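Local coordinates for protein Non-ribosomal peptide synthetase (Methanobrevibacter ruminantium, PDB 6VTJ) that probably carries a peptide on a phosphopantetheine-bearing carrier domain and releases it through reduction of the thioester by an adjoining NAD(P)H-dependent reductase domain, at residues Q255-S260 with C294-A299; I315-N320 with S383-C388; H387-H392 with V453-T458. All coordinates share one frame; numbering follows the deposited sequence.

Interaction 1: Q255-S260 with C294-A299; sequences QISTIS and CSKFLA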
ATOM      1  N   GLN A 255      -7.067 -11.402   5.362  1.00 24.75           N
ATOM      2  CA  GLN A 255      -5.964 -10.770   4.664  1.00 26.62           C
ATOM      3  C   GLN A 255      -6.311  -9.304   4.432  1.00 25.42           C
ATOM      4  O   GLN A 255      -7.391  -9.002   3.918  1.00 24.50           O
ATOM      5  CB  GLN A 255      -5.710 -11.492   3.332  1.00 23.10           C
ATOM      6  CG  GLN A 255      -4.875 -10.696   2.297  1.00 27.27           C
ATOM      7  CD  GLN A 255      -3.409 -10.574   2.682  1.00 24.48           C
ATOM      8  OE1 GLN A 255      -3.031 -10.822   3.834  1.00 28.11           O
ATOM      9  NE2 GLN A 255      -2.570 -10.213   1.710  1.00 26.82           N
ATOM     10  N   ILE A 256      -5.424  -8.394   4.826  1.00 26.83           N
ATOM     11  CA  ILE A 256      -5.577  -7.000   4.437  1.00 25.48           C
ATOM     12  C   ILE A 256      -4.936  -6.840   3.073  1.00 26.72           C
ATOM     13  O   ILE A 256      -3.769  -7.186   2.887  1.00 25.74           O
ATOM     14  CB  ILE A 256      -4.943  -6.045   5.455  1.00 23.95           C
ATOM     15  CG1 ILE A 256      -5.423  -6.378   6.877  1.00 25.44           C
ATOM     16  CG2 ILE A 256      -5.187  -4.597   5.027  1.00 22.87           C
ATOM     17  CD1 ILE A 256      -6.982  -6.436   7.039  1.00 24.64           C
ATOM     18  N   SER A 257      -5.707  -6.335   2.114  1.00 30.22           N
ATOM     19  CA  SER A 257      -5.236  -6.238   0.740  1.00 27.20           C
ATOM     20  C   SER A 257      -5.313  -4.786   0.278  1.00 26.36           C
ATOM     21  O   SER A 257      -5.421  -3.872   1.102  1.00 26.63           O
ATOM     22  CB  SER A 257      -6.064  -7.149  -0.173  1.00 27.73           C
ATOM     23  OG  SER A 257      -5.433  -7.345  -1.442  1.00 26.68           O
ATOM     24  N   THR A 258      -5.232  -4.556  -1.024  1.00 23.91           N
ATOM     25  CA  THR A 258      -5.277  -3.210  -1.564  1.00 27.36           C
ATOM     26  C   THR A 258      -6.322  -3.152  -2.667  1.00 28.04           C
ATOM     27  O   THR A 258      -6.490  -4.108  -3.432  1.00 30.03           O
ATOM     28  CB  THR A 258      -3.888  -2.746  -2.110  1.00 23.94           C
ATOM     29  OG1 THR A 258      -4.036  -1.499  -2.790  1.00 23.87           O
ATOM     30  CG2 THR A 258      -3.296  -3.762  -3.101  1.00 31.24           C
ATOM     31  N   ILE A 259      -7.040  -2.032  -2.723  1.00 24.32           N
ATOM     32  CA  ILE A 259      -7.952  -1.781  -3.827  1.00 26.66           C
ATOM     33  C   ILE A 259      -7.213  -1.723  -5.156  1.00 28.61           C
ATOM     34  O   ILE A 259      -7.828  -1.893  -6.215  1.00 31.19           O
ATOM     35  CB  ILE A 259      -8.734  -0.471  -3.572  1.00 24.02           C
ATOM     36  CG1 ILE A 259     -10.029  -0.435  -4.393  1.00 23.40           C
ATOM     37  CG2 ILE A 259      -7.843   0.764  -3.861  1.00 24.37           C
ATOM     38  CD1 ILE A 259     -10.974  -1.585  -4.079  1.00 26.19           C
ATOM     39  N   SER A 260      -5.901  -1.480  -5.133  1.00 28.25           N
ATOM     40  CA  SER A 260      -5.137  -1.341  -6.367  1.00 28.60           C
ATOM     41  C   SER A 260      -5.011  -2.640  -7.154  1.00 32.62           C
ATOM     42  O   SER A 260      -4.470  -2.595  -8.263  1.00 26.27           O
ATOM     43  CB  SER A 260      -3.730  -0.816  -6.072  1.00 27.55           C
ATOM     44  OG  SER A 260      -3.803   0.476  -5.491  1.00 31.29           O
ATOM     45  N   CYS A 294       1.234  -6.668  -7.837  1.00 25.71           N
ATOM     46  CA  CYS A 294       1.327  -8.070  -8.220  1.00 27.40           C
ATOM     47  C   CYS A 294       1.408  -8.977  -7.002  1.00 25.88           C
ATOM     48  O   CYS A 294       0.716 -10.000  -6.936  1.00 25.88           O
ATOM     49  CB  CYS A 294       2.530  -8.291  -9.146  1.00 28.50           C
ATOM     50  SG  CYS A 294       2.790 -10.018  -9.570  1.00 36.43           S
ATOM     51  N   SER A 295       2.286  -8.651  -6.047  1.00 30.77           N
ATOM     52  CA  SER A 295       2.389  -9.470  -4.840  1.00 26.59           C
ATOM     53  C   SER A 295       1.066  -9.509  -4.070  1.00 27.91           C
ATOM     54  O   SER A 295       0.671 -10.564  -3.554  1.00 25.88           O
ATOM     55  CB  SER A 295       3.528  -8.970  -3.937  1.00 28.11           C
ATOM     56  OG  SER A 295       3.292  -7.662  -3.402  1.00 28.02           O
ATOM     57  N   LYS A 296       0.367  -8.374  -3.969  1.00 26.82           N
ATOM     58  CA  LYS A 296      -0.909  -8.408  -3.253  1.00 25.13           C
ATOM     59  C   LYS A 296      -1.933  -9.266  -4.003  1.00 25.71           C
ATOM     60  O   LYS A 296      -2.719 -10.000  -3.385  1.00 26.51           O
ATOM     61  CB  LYS A 296      -1.431  -6.990  -3.044  1.00 26.84           C
ATOM     62  CG  LYS A 296      -0.554  -6.112  -2.159  1.00 25.63           C
ATOM     63  CD  LYS A 296      -0.353  -6.697  -0.768  1.00 27.35           C
ATOM     64  CE  LYS A 296      -1.622  -6.647   0.058  1.00 25.76           C
ATOM     65  NZ  LYS A 296      -1.307  -6.929   1.474  1.00 26.67           N
ATOM     66  N   PHE A 297      -1.933  -9.187  -5.337  1.00 25.41           N
ATOM     67  CA  PHE A 297      -2.835 -10.017  -6.124  1.00 26.74           C
ATOM     68  C   PHE A 297      -2.556 -11.498  -5.900  1.00 29.29           C
ATOM     69  O   PHE A 297      -3.492 -12.302  -5.751  1.00 28.69           O
ATOM     70  CB  PHE A 297      -2.707  -9.665  -7.610  1.00 27.10           C
ATOM     71  CG  PHE A 297      -3.381 -10.655  -8.523  1.00 30.54           C
ATOM     72  CD1 PHE A 297      -2.685 -11.769  -9.012  1.00 27.45           C
ATOM     73  CD2 PHE A 297      -4.709 -10.483  -8.889  1.00 25.21           C
ATOM     74  CE1 PHE A 297      -3.309 -12.698  -9.839  1.00 30.08           C
ATOM     75  CE2 PHE A 297      -5.339 -11.404  -9.728  1.00 29.77           C
ATOM     76  CZ  PHE A 297      -4.629 -12.519 -10.206  1.00 32.53           C
ATOM     77  N   LEU A 298      -1.275 -11.884  -5.905  1.00 28.14           N
ATOM     78  CA  LEU A 298      -0.923 -13.290  -5.692  1.00 28.80           C
ATOM     79  C   LEU A 298      -1.330 -13.738  -4.296  1.00 29.41           C
ATOM     80  O   LEU A 298      -1.781 -14.875  -4.098  1.00 29.12           O
ATOM     81  CB  LEU A 298       0.584 -13.492  -5.915  1.00 29.11           C
ATOM     82  CG  LEU A 298       1.092 -13.300  -7.356  1.00 31.33           C
ATOM     83  CD1 LEU A 298       2.623 -13.378  -7.435  1.00 29.54           C
ATOM     84  CD2 LEU A 298       0.446 -14.323  -8.300  1.00 31.77           C
ATOM     85  N   ALA A 299      -1.205 -12.848  -3.315  1.00 25.22           N
ATOM     86  CA  ALA A 299      -1.684 -13.174  -1.980  1.00 27.03           C
ATOM     87  C   ALA A 299      -3.200 -13.396  -1.960  1.00 28.74           C
ATOM     88  O   ALA A 299      -3.686 -14.356  -1.347  1.00 30.04           O
ATOM     89  CB  ALA A 299      -1.270 -12.070  -1.021  1.00 26.23           C
TER
HETATM   90  O   HOH W   1       0.381  -9.422   1.653  1.00 25.18           O
HETATM   91  O   HOH W   2      -3.684  -9.192  -0.824  1.00 26.37           O
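Lys296 lies along strand 255-258 and meets all four of its residues. The dense half of the contact is apolar: Thr258 CG2 sits 3.7 Å from Lys296 CB and just as near its CG, the two side chains passing at a slant. The lysine then bends at both chi2 (-59°) and chi3 (-70°), which folds the chain back along the strand and lays CE 3.7 Å from Ser257 CA. From there Lys296 NZ reaches the backbone and donates to Ile256 O at 2.9 Å, approaching in the plane of that carbonyl. Tyr292, one helical turn earlier on helix 291-308, stands in the YxxxK spacing typical of short-chain dehydrogenases/reductases. With Thr258 at the end of its strand, its side chain about 8 Å from the bound 4'-phosphopantetheine, the three residues are consistent with the Thr-Tyr-Lys catalytic set of this family. Thr258 OG1 itself accepts from Ser260 N, closing an ST turn. An alanine in place of Lys296 would remove the amine and is likely to leave Ile256 O without this donor and open a gap beside Thr258 CG2. The other half of the contact is looser and filled by water, though still buried. Gln255 NE2 lies 3.5 Å from Ala299 CB and donates to two waters, while its OE1 is held by Asn216. Water 1 accepts from both Gln255 NE2 and Lys296 NZ, the latter at 3.0 Å. Water 2 is gripped three ways: it accepts from Gln255 NE2 and donates to Ser257 OG (2.6 Å) and to Lys296 O (2.9 Å). Ser257 OG has a further partner in Glu300 OE2, one turn along the same helix.

Interaction 2: I315-N320 with S383-C388; sequences IIRVGN and SRVFHC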
ATOM      1  N   ILE A 315     -10.978 -11.141   2.548  1.00 24.64           N
ATOM      2  CA  ILE A 315     -10.031 -10.249   1.920  1.00 28.18           C
ATOM      3  C   ILE A 315     -10.619  -8.847   2.024  1.00 26.49           C
ATOM      4  O   ILE A 315     -11.689  -8.574   1.472  1.00 27.50           O
ATOM      5  CB  ILE A 315      -9.755 -10.653   0.465  1.00 28.25           C
ATOM      6  CG1 ILE A 315      -9.016 -12.004   0.440  1.00 28.12           C
ATOM      7  CG2 ILE A 315      -8.969  -9.558  -0.247  1.00 26.85           C
ATOM      8  CD1 ILE A 315      -8.957 -12.654  -0.904  1.00 26.07           C
ATOM      9  N   ILE A 316      -9.926  -7.971   2.733  1.00 24.13           N
ATOM     10  CA  ILE A 316     -10.381  -6.613   2.984  1.00 28.27           C
ATOM     11  C   ILE A 316      -9.440  -5.699   2.207  1.00 23.83           C
ATOM     12  O   ILE A 316      -8.325  -5.419   2.660  1.00 27.74           O
ATOM     13  CB  ILE A 316     -10.387  -6.290   4.491  1.00 22.47           C
ATOM     14  CG1 ILE A 316     -11.397  -7.185   5.236  1.00 25.39           C
ATOM     15  CG2 ILE A 316     -10.688  -4.807   4.740  1.00 26.62           C
ATOM     16  CD1 ILE A 316     -11.487  -6.863   6.744  1.00 28.76           C
ATOM     17  N   ARG A 317      -9.869  -5.230   1.035  1.00 24.39           N
ATOM     18  CA  ARG A 317      -9.076  -4.273   0.263  1.00 28.34           C
ATOM     19  C   ARG A 317      -9.194  -2.870   0.857  1.00 25.90           C
ATOM     20  O   ARG A 317     -10.298  -2.318   0.954  1.00 27.04           O
ATOM     21  CB  ARG A 317      -9.525  -4.270  -1.197  1.00 25.25           C
ATOM     22  CG  ARG A 317      -9.316  -5.604  -1.881  1.00 26.21           C
ATOM     23  CD  ARG A 317     -10.001  -5.659  -3.227  1.00 25.57           C
ATOM     24  NE  ARG A 317      -9.697  -6.913  -3.906  1.00 25.48           N
ATOM     25  CZ  ARG A 317     -10.465  -7.462  -4.834  1.00 28.32           C
ATOM     26  NH1 ARG A 317     -11.601  -6.857  -5.195  1.00 26.77           N
ATOM     27  NH2 ARG A 317     -10.094  -8.608  -5.405  1.00 27.38           N
ATOM     28  N   VAL A 318      -8.069  -2.276   1.235  1.00 26.08           N
ATOM     29  CA  VAL A 318      -8.071  -0.919   1.771  1.00 28.91           C
ATOM     30  C   VAL A 318      -7.484   0.033   0.732  1.00 29.62           C
ATOM     31  O   VAL A 318      -6.916  -0.379  -0.286  1.00 32.02           O
ATOM     32  CB  VAL A 318      -7.339  -0.816   3.133  1.00 29.84           C
ATOM     33  CG1 VAL A 318      -8.063  -1.681   4.187  1.00 24.22           C
ATOM     34  CG2 VAL A 318      -5.852  -1.175   3.023  1.00 26.01           C
ATOM     35  N   GLY A 319      -7.659   1.326   0.981  1.00 27.71           N
ATOM     36  CA  GLY A 319      -7.305   2.313  -0.011  1.00 26.94           C
ATOM     37  C   GLY A 319      -6.167   3.219   0.406  1.00 28.29           C
ATOM     38  O   GLY A 319      -5.046   2.756   0.626  1.00 29.71           O
ATOM     39  N   ASN A 320      -6.463   4.511   0.527  1.00 28.53           N
ATOM     40  CA  ASN A 320      -5.479   5.554   0.836  1.00 29.01           C
ATOM     41  C   ASN A 320      -5.469   5.766   2.349  1.00 29.10           C
ATOM     42  O   ASN A 320      -6.254   6.549   2.892  1.00 26.09           O
ATOM     43  CB  ASN A 320      -5.837   6.826   0.070  1.00 26.64           C
ATOM     44  CG  ASN A 320      -4.865   7.984   0.318  1.00 28.76           C
ATOM     45  OD1 ASN A 320      -3.669   7.790   0.544  1.00 28.01           O
ATOM     46  ND2 ASN A 320      -5.386   9.198   0.252  1.00 26.04           N
ATOM     47  N   SER A 383     -19.437 -13.987   2.847  1.00 27.43           N
ATOM     48  CA  SER A 383     -19.017 -12.604   2.601  1.00 27.99           C
ATOM     49  C   SER A 383     -17.502 -12.571   2.684  1.00 29.35           C
ATOM     50  O   SER A 383     -16.926 -12.428   3.764  1.00 28.39           O
ATOM     51  CB  SER A 383     -19.655 -11.655   3.604  1.00 28.25           C
ATOM     52  OG  SER A 383     -21.069 -11.777   3.571  1.00 25.59           O
ATOM     53  N   ARG A 384     -16.844 -12.686   1.530  1.00 27.77           N
ATOM     54  CA  ARG A 384     -15.408 -12.936   1.509  1.00 29.74           C
ATOM     55  C   ARG A 384     -14.539 -11.736   1.152  1.00 31.16           C
ATOM     56  O   ARG A 384     -13.380 -11.696   1.571  1.00 28.20           O
ATOM     57  CB  ARG A 384     -15.101 -14.082   0.543  1.00 27.25           C
ATOM     58  CG  ARG A 384     -15.392 -15.458   1.156  1.00 25.70           C
ATOM     59  CD  ARG A 384     -15.044 -16.625   0.192  1.00 28.73           C
ATOM     60  NE  ARG A 384     -15.489 -17.891   0.767  1.00 29.80           N
ATOM     61  CZ  ARG A 384     -16.653 -18.496   0.490  1.00 32.90           C
ATOM     62  NH1 ARG A 384     -17.507 -17.973  -0.383  1.00 29.04           N
ATOM     63  NH2 ARG A 384     -16.962 -19.638   1.093  1.00 29.35           N
ATOM     64  N   VAL A 385     -15.039 -10.752   0.410  1.00 29.15           N
ATOM     65  CA  VAL A 385     -14.185  -9.705  -0.136  1.00 24.43           C
ATOM     66  C   VAL A 385     -14.851  -8.359   0.084  1.00 26.32           C
ATOM     67  O   VAL A 385     -16.044  -8.193  -0.188  1.00 27.78           O
ATOM     68  CB  VAL A 385     -13.894  -9.917  -1.633  1.00 26.74           C
ATOM     69  CG1 VAL A 385     -13.139  -8.720  -2.190  1.00 24.95           C
ATOM     70  CG2 VAL A 385     -13.089 -11.200  -1.864  1.00 26.67           C
ATOM     71  N   PHE A 386     -14.093  -7.397   0.579  1.00 25.51           N
ATOM     72  CA  PHE A 386     -14.663  -6.095   0.879  1.00 24.29           C
ATOM     73  C   PHE A 386     -13.763  -4.985   0.355  1.00 27.23           C
ATOM     74  O   PHE A 386     -12.550  -5.171   0.192  1.00 24.76           O
ATOM     75  CB  PHE A 386     -14.879  -5.931   2.368  1.00 25.35           C
ATOM     76  CG  PHE A 386     -15.712  -7.014   2.970  1.00 26.50           C
ATOM     77  CD1 PHE A 386     -17.095  -6.920   2.973  1.00 26.46           C
ATOM     78  CD2 PHE A 386     -15.113  -8.125   3.529  1.00 26.94           C
ATOM     79  CE1 PHE A 386     -17.858  -7.923   3.528  1.00 29.71           C
ATOM     80  CE2 PHE A 386     -15.880  -9.144   4.078  1.00 25.99           C
ATOM     81  CZ  PHE A 386     -17.247  -9.037   4.079  1.00 28.21           C
ATOM     82  N   HIS A 387     -14.389  -3.842   0.063  1.00 24.52           N
ATOM     83  CA  HIS A 387     -13.733  -2.610  -0.366  1.00 22.71           C
ATOM     84  C   HIS A 387     -13.871  -1.594   0.767  1.00 26.97           C
ATOM     85  O   HIS A 387     -14.803  -0.786   0.802  1.00 25.29           O
ATOM     86  CB  HIS A 387     -14.334  -2.122  -1.667  1.00 24.72           C
ATOM     87  CG  HIS A 387     -14.001  -3.008  -2.829  1.00 26.19           C
ATOM     88  ND1 HIS A 387     -14.496  -2.802  -4.098  1.00 26.69           N
ATOM     89  CD2 HIS A 387     -13.208  -4.102  -2.907  1.00 25.57           C
ATOM     90  CE1 HIS A 387     -14.023  -3.733  -4.907  1.00 25.47           C
ATOM     91  NE2 HIS A 387     -13.241  -4.535  -4.208  1.00 25.52           N
ATOM     92  N   CYS A 388     -12.924  -1.642   1.700  1.00 25.06           N
ATOM     93  CA  CYS A 388     -13.047  -0.929   2.963  1.00 26.30           C
ATOM     94  C   CYS A 388     -12.279   0.388   2.849  1.00 26.87           C
ATOM     95  O   CYS A 388     -11.115   0.482   3.234  1.00 27.59           O
ATOM     96  CB  CYS A 388     -12.537  -1.808   4.098  1.00 21.00           C
ATOM     97  SG  CYS A 388     -12.748  -1.111   5.747  1.00 28.58           S
TER
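Arg317 and His387 sit opposite each other on neighbouring parallel strands and run outward side by side from the same face of the sheet. Arg317 CB starts 3.4 Å from Phe386 O, the carbonyl that takes the hydrogen bond from Arg317 N. Arg317 CG, set anti to the arginine's own carbonyl carbon (chi1 -63°), stays 3.9 Å from Phe386 O. The chain is extended from there: Arg317 CD passes 3.6 Å from both NE2 and CD2 of His387, and NE finds its hydrogen bond outside the two strands. At the tip, Arg317 NH1 donates to His387 NE2 at 3.0 Å with an N-H...N angle of 154°. The bond lies nearly in the plane of each group, although the guanidinium and the ring are turned 34° apart. Val385 CG1 covers one face of the guanidinium, while NH2 turns elsewhere, to a salt bridge with Glu300 and a hydrogen bond to Thr281 O. Beneath this, four backbone bonds join 315-318 to 384-388, beginning with Ile315 N to Arg384 O at 2.7 Å and ending with Cys388 N to Arg317 O at 2.8 Å. On the other face Ile316 spreads its branches, CG2 resting 3.6 Å from Cys388 CB and CG1 approaching the Phe386 ring at a slant; Ile373 and Leu376 of helix 366-376 pack against it there. The pairing adds a parallel strand to the Rossmann-type sheet beside 313-322, which also pairs with 252-258. Because NE2 accepts from the arginine while ND1 donates to Glu454 O, His387 is probably neutral with its proton on ND1, and the salt bridge to Glu300 probably offsets the charge of the guanidinium.

Interaction 3: H387-H392 with V453-T458; sequences HCMNNH and VEIEQT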
ATOM      1  N   HIS A 387     -14.389  -3.842   0.063  1.00 24.52           N
ATOM      2  CA  HIS A 387     -13.733  -2.610  -0.366  1.00 22.71           C
ATOM      3  C   HIS A 387     -13.871  -1.594   0.767  1.00 26.97           C
ATOM      4  O   HIS A 387     -14.803  -0.786   0.802  1.00 25.29           O
ATOM      5  CB  HIS A 387     -14.334  -2.122  -1.667  1.00 24.72           C
ATOM      6  CG  HIS A 387     -14.001  -3.008  -2.829  1.00 26.19           C
ATOM      7  ND1 HIS A 387     -14.496  -2.802  -4.098  1.00 26.69           N
ATOM      8  CD2 HIS A 387     -13.208  -4.102  -2.907  1.00 25.57           C
ATOM      9  CE1 HIS A 387     -14.023  -3.733  -4.907  1.00 25.47           C
ATOM     10  NE2 HIS A 387     -13.241  -4.535  -4.208  1.00 25.52           N
ATOM     11  N   CYS A 388     -12.924  -1.642   1.700  1.00 25.06           N
ATOM     12  CA  CYS A 388     -13.047  -0.929   2.963  1.00 26.30           C
ATOM     13  C   CYS A 388     -12.279   0.388   2.849  1.00 26.87           C
ATOM     14  O   CYS A 388     -11.115   0.482   3.234  1.00 27.59           O
ATOM     15  CB  CYS A 388     -12.537  -1.808   4.098  1.00 21.00           C
ATOM     16  SG  CYS A 388     -12.748  -1.111   5.747  1.00 28.58           S
ATOM     17  N   MET A 389     -12.950   1.410   2.325  1.00 25.77           N
ATOM     18  CA  MET A 389     -12.362   2.721   2.127  1.00 24.32           C
ATOM     19  C   MET A 389     -13.449   3.779   2.217  1.00 27.28           C
ATOM     20  O   MET A 389     -14.622   3.521   1.920  1.00 27.64           O
ATOM     21  CB  MET A 389     -11.633   2.823   0.777  1.00 29.10           C
ATOM     22  CG  MET A 389     -12.434   2.343  -0.428  1.00 32.72           C
ATOM     23  SD  MET A 389     -11.341   1.954  -1.834  1.00 40.01           S
ATOM     24  CE  MET A 389     -10.910   3.599  -2.410  1.00 32.70           C
ATOM     25  N   ASN A 390     -13.036   4.980   2.625  1.00 25.53           N
ATOM     26  CA  ASN A 390     -13.933   6.114   2.800  1.00 24.55           C
ATOM     27  C   ASN A 390     -14.674   6.452   1.510  1.00 26.11           C
ATOM     28  O   ASN A 390     -14.059   6.877   0.528  1.00 28.23           O
ATOM     29  CB  ASN A 390     -13.145   7.319   3.297  1.00 24.76           C
ATOM     30  CG  ASN A 390     -14.034   8.360   3.925  1.00 26.85           C
ATOM     31  OD1 ASN A 390     -15.128   8.598   3.449  1.00 26.82           O
ATOM     32  ND2 ASN A 390     -13.574   8.974   5.010  1.00 30.44           N
ATOM     33  N   ASN A 391     -15.990   6.255   1.491  1.00 24.02           N
ATOM     34  CA  ASN A 391     -16.747   6.440   0.264  1.00 28.73           C
ATOM     35  C   ASN A 391     -17.039   7.907  -0.042  1.00 27.43           C
ATOM     36  O   ASN A 391     -17.498   8.211  -1.148  1.00 26.92           O
ATOM     37  CB  ASN A 391     -18.054   5.630   0.309  1.00 28.16           C
ATOM     38  CG  ASN A 391     -18.971   6.049   1.438  1.00 28.14           C
ATOM     39  OD1 ASN A 391     -18.609   5.980   2.608  1.00 28.54           O
ATOM     40  ND2 ASN A 391     -20.185   6.437   1.092  1.00 30.26           N
ATOM     41  N   HIS A 392     -16.753   8.824   0.877  1.00 25.24           N
ATOM     42  CA  HIS A 392     -16.935  10.258   0.612  1.00 29.61           C
ATOM     43  C   HIS A 392     -15.644  10.835   0.017  1.00 28.40           C
ATOM     44  O   HIS A 392     -14.839  11.488   0.694  1.00 31.31           O
ATOM     45  CB  HIS A 392     -17.358  10.969   1.897  1.00 27.06           C
ATOM     46  CG  HIS A 392     -18.550  10.350   2.550  1.00 29.72           C
ATOM     47  ND1 HIS A 392     -18.483   9.689   3.762  1.00 32.83           N
ATOM     48  CD2 HIS A 392     -19.839  10.257   2.143  1.00 34.23           C
ATOM     49  CE1 HIS A 392     -19.681   9.229   4.077  1.00 35.30           C
ATOM     50  NE2 HIS A 392     -20.521   9.558   3.110  1.00 34.73           N
ATOM     51  N   VAL A 453     -14.431   1.687 -10.226  1.00 32.30           N
ATOM     52  CA  VAL A 453     -14.361   0.733  -9.130  1.00 30.62           C
ATOM     53  C   VAL A 453     -15.559   0.940  -8.216  1.00 33.79           C
ATOM     54  O   VAL A 453     -15.810   2.058  -7.749  1.00 31.91           O
ATOM     55  CB  VAL A 453     -13.050   0.904  -8.358  1.00 33.29           C
ATOM     56  CG1 VAL A 453     -13.113   0.125  -7.059  1.00 32.57           C
ATOM     57  CG2 VAL A 453     -11.896   0.448  -9.205  1.00 31.75           C
ATOM     58  N   GLU A 454     -16.310  -0.127  -7.959  1.00 31.62           N
ATOM     59  CA  GLU A 454     -17.449  -0.018  -7.061  1.00 30.92           C
ATOM     60  C   GLU A 454     -17.130  -0.521  -5.663  1.00 32.62           C
ATOM     61  O   GLU A 454     -16.482  -1.561  -5.486  1.00 30.30           O
ATOM     62  CB  GLU A 454     -18.666  -0.745  -7.613  1.00 34.40           C
ATOM     63  CG  GLU A 454     -18.864  -0.493  -9.089  1.00 41.54           C
ATOM     64  CD  GLU A 454     -20.057  -1.231  -9.638  1.00 50.89           C
ATOM     65  OE1 GLU A 454     -19.882  -2.182 -10.449  1.00 54.53           O
ATOM     66  OE2 GLU A 454     -21.182  -0.860  -9.232  1.00 60.48           O
ATOM     67  N   ILE A 455     -17.611   0.241  -4.676  1.00 28.45           N
ATOM     68  CA  ILE A 455     -17.454  -0.071  -3.261  1.00 27.67           C
ATOM     69  C   ILE A 455     -18.783  -0.046  -2.526  1.00 29.80           C
ATOM     70  O   ILE A 455     -18.821  -0.252  -1.306  1.00 27.27           O
ATOM     71  CB  ILE A 455     -16.456   0.901  -2.589  1.00 27.83           C
ATOM     72  CG1 ILE A 455     -17.058   2.307  -2.497  1.00 28.31           C
ATOM     73  CG2 ILE A 455     -15.126   0.986  -3.335  1.00 25.12           C
ATOM     74  CD1 ILE A 455     -16.244   3.204  -1.598  1.00 28.88           C
ATOM     75  N   GLU A 456     -19.892   0.172  -3.240  1.00 27.97           N
ATOM     76  CA  GLU A 456     -21.178   0.400  -2.594  1.00 26.41           C
ATOM     77  C   GLU A 456     -21.610  -0.800  -1.766  1.00 30.01           C
ATOM     78  O   GLU A 456     -22.149  -0.636  -0.661  1.00 28.86           O
ATOM     79  CB  GLU A 456     -22.242   0.751  -3.644  1.00 28.17           C
ATOM     80  N   GLN A 457     -21.378  -2.023  -2.262  1.00 26.16           N
ATOM     81  CA  GLN A 457     -21.767  -3.173  -1.458  1.00 25.32           C
ATOM     82  C   GLN A 457     -21.113  -3.088  -0.085  1.00 30.61           C
ATOM     83  O   GLN A 457     -21.773  -3.262   0.948  1.00 29.32           O
ATOM     84  CB  GLN A 457     -21.409  -4.491  -2.162  1.00 25.54           C
ATOM     85  CG  GLN A 457     -21.826  -5.748  -1.381  1.00 26.23           C
ATOM     86  CD  GLN A 457     -21.756  -7.029  -2.212  1.00 26.89           C
ATOM     87  OE1 GLN A 457     -22.555  -7.232  -3.117  1.00 30.24           O
ATOM     88  NE2 GLN A 457     -20.795  -7.894  -1.903  1.00 24.92           N
ATOM     89  N   THR A 458     -19.811  -2.797  -0.047  1.00 31.48           N
ATOM     90  CA  THR A 458     -19.151  -2.750   1.253  1.00 27.37           C
ATOM     91  C   THR A 458     -19.712  -1.604   2.089  1.00 25.63           C
ATOM     92  O   THR A 458     -19.966  -1.766   3.289  1.00 25.53           O
ATOM     93  CB  THR A 458     -17.633  -2.627   1.082  1.00 24.74           C
ATOM     94  OG1 THR A 458     -17.126  -3.788   0.402  1.00 26.66           O
ATOM     95  CG2 THR A 458     -16.944  -2.520   2.452  1.00 24.78           C
TER
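Ile455 holds CG1 between its backbone N and carbonyl carbon (chi1 70°), which sends CD1 toward Asn391 and leaves CG2 facing His387; Thr458, with OG1 anti to its carbonyl carbon (chi1 -63°), turns that oxygen to the backbone N of the same histidine. Ile455 is the N-cap residue of helix 456-464, so the start of this helix is packed against the end of strand 385-388 at the border of the Rossmann-type sheet. Ile455 CG2 presses on His387 CB at 3.6 Å, the two side chains crossing at a slant. Ile455 CD1 lies 3.6 Å from Asn391 CB and 4.1 Å from Met389 CG, where the methionine runs across it at about a right angle. His387 ND1 donates to Glu454 O at 2.7 Å, with the oxygen close to the ring plane but the donor tilted 22° from the plane of the carbonyl; with NE2 taken by Arg317, the ring is held at both nitrogens. A turn into the helix, Thr458 CG2 covers His387 O at 3.2 Å. Thr458 OG1, also hydrogen-bonded to Glu279 OE2, accepts from His387 N at 2.8 Å in an almost straight bond.

Interactions 1, 2 and 3 step across one edge of the reductase domain's Rossmann-type sheet, in that order along the chain. The centres of interactions 1 and 2 lie about 10 Å apart, those of 2 and 3 about 8 Å, and those of 1 and 3 about 16 Å. Strand 252-258 pairs with 313-322, which pairs in turn with 385-388, so interactions 1 and 2 use adjoining strands and interactions 2 and 3 share His387 and Cys388. Ile259 packs on both His387 and Met389, tying all three together. Interaction 1 lies nearest the phosphopantetheine arm, and the chain of contacts runs from that probable catalytic region through neighbouring strands to the start of helix 456-464.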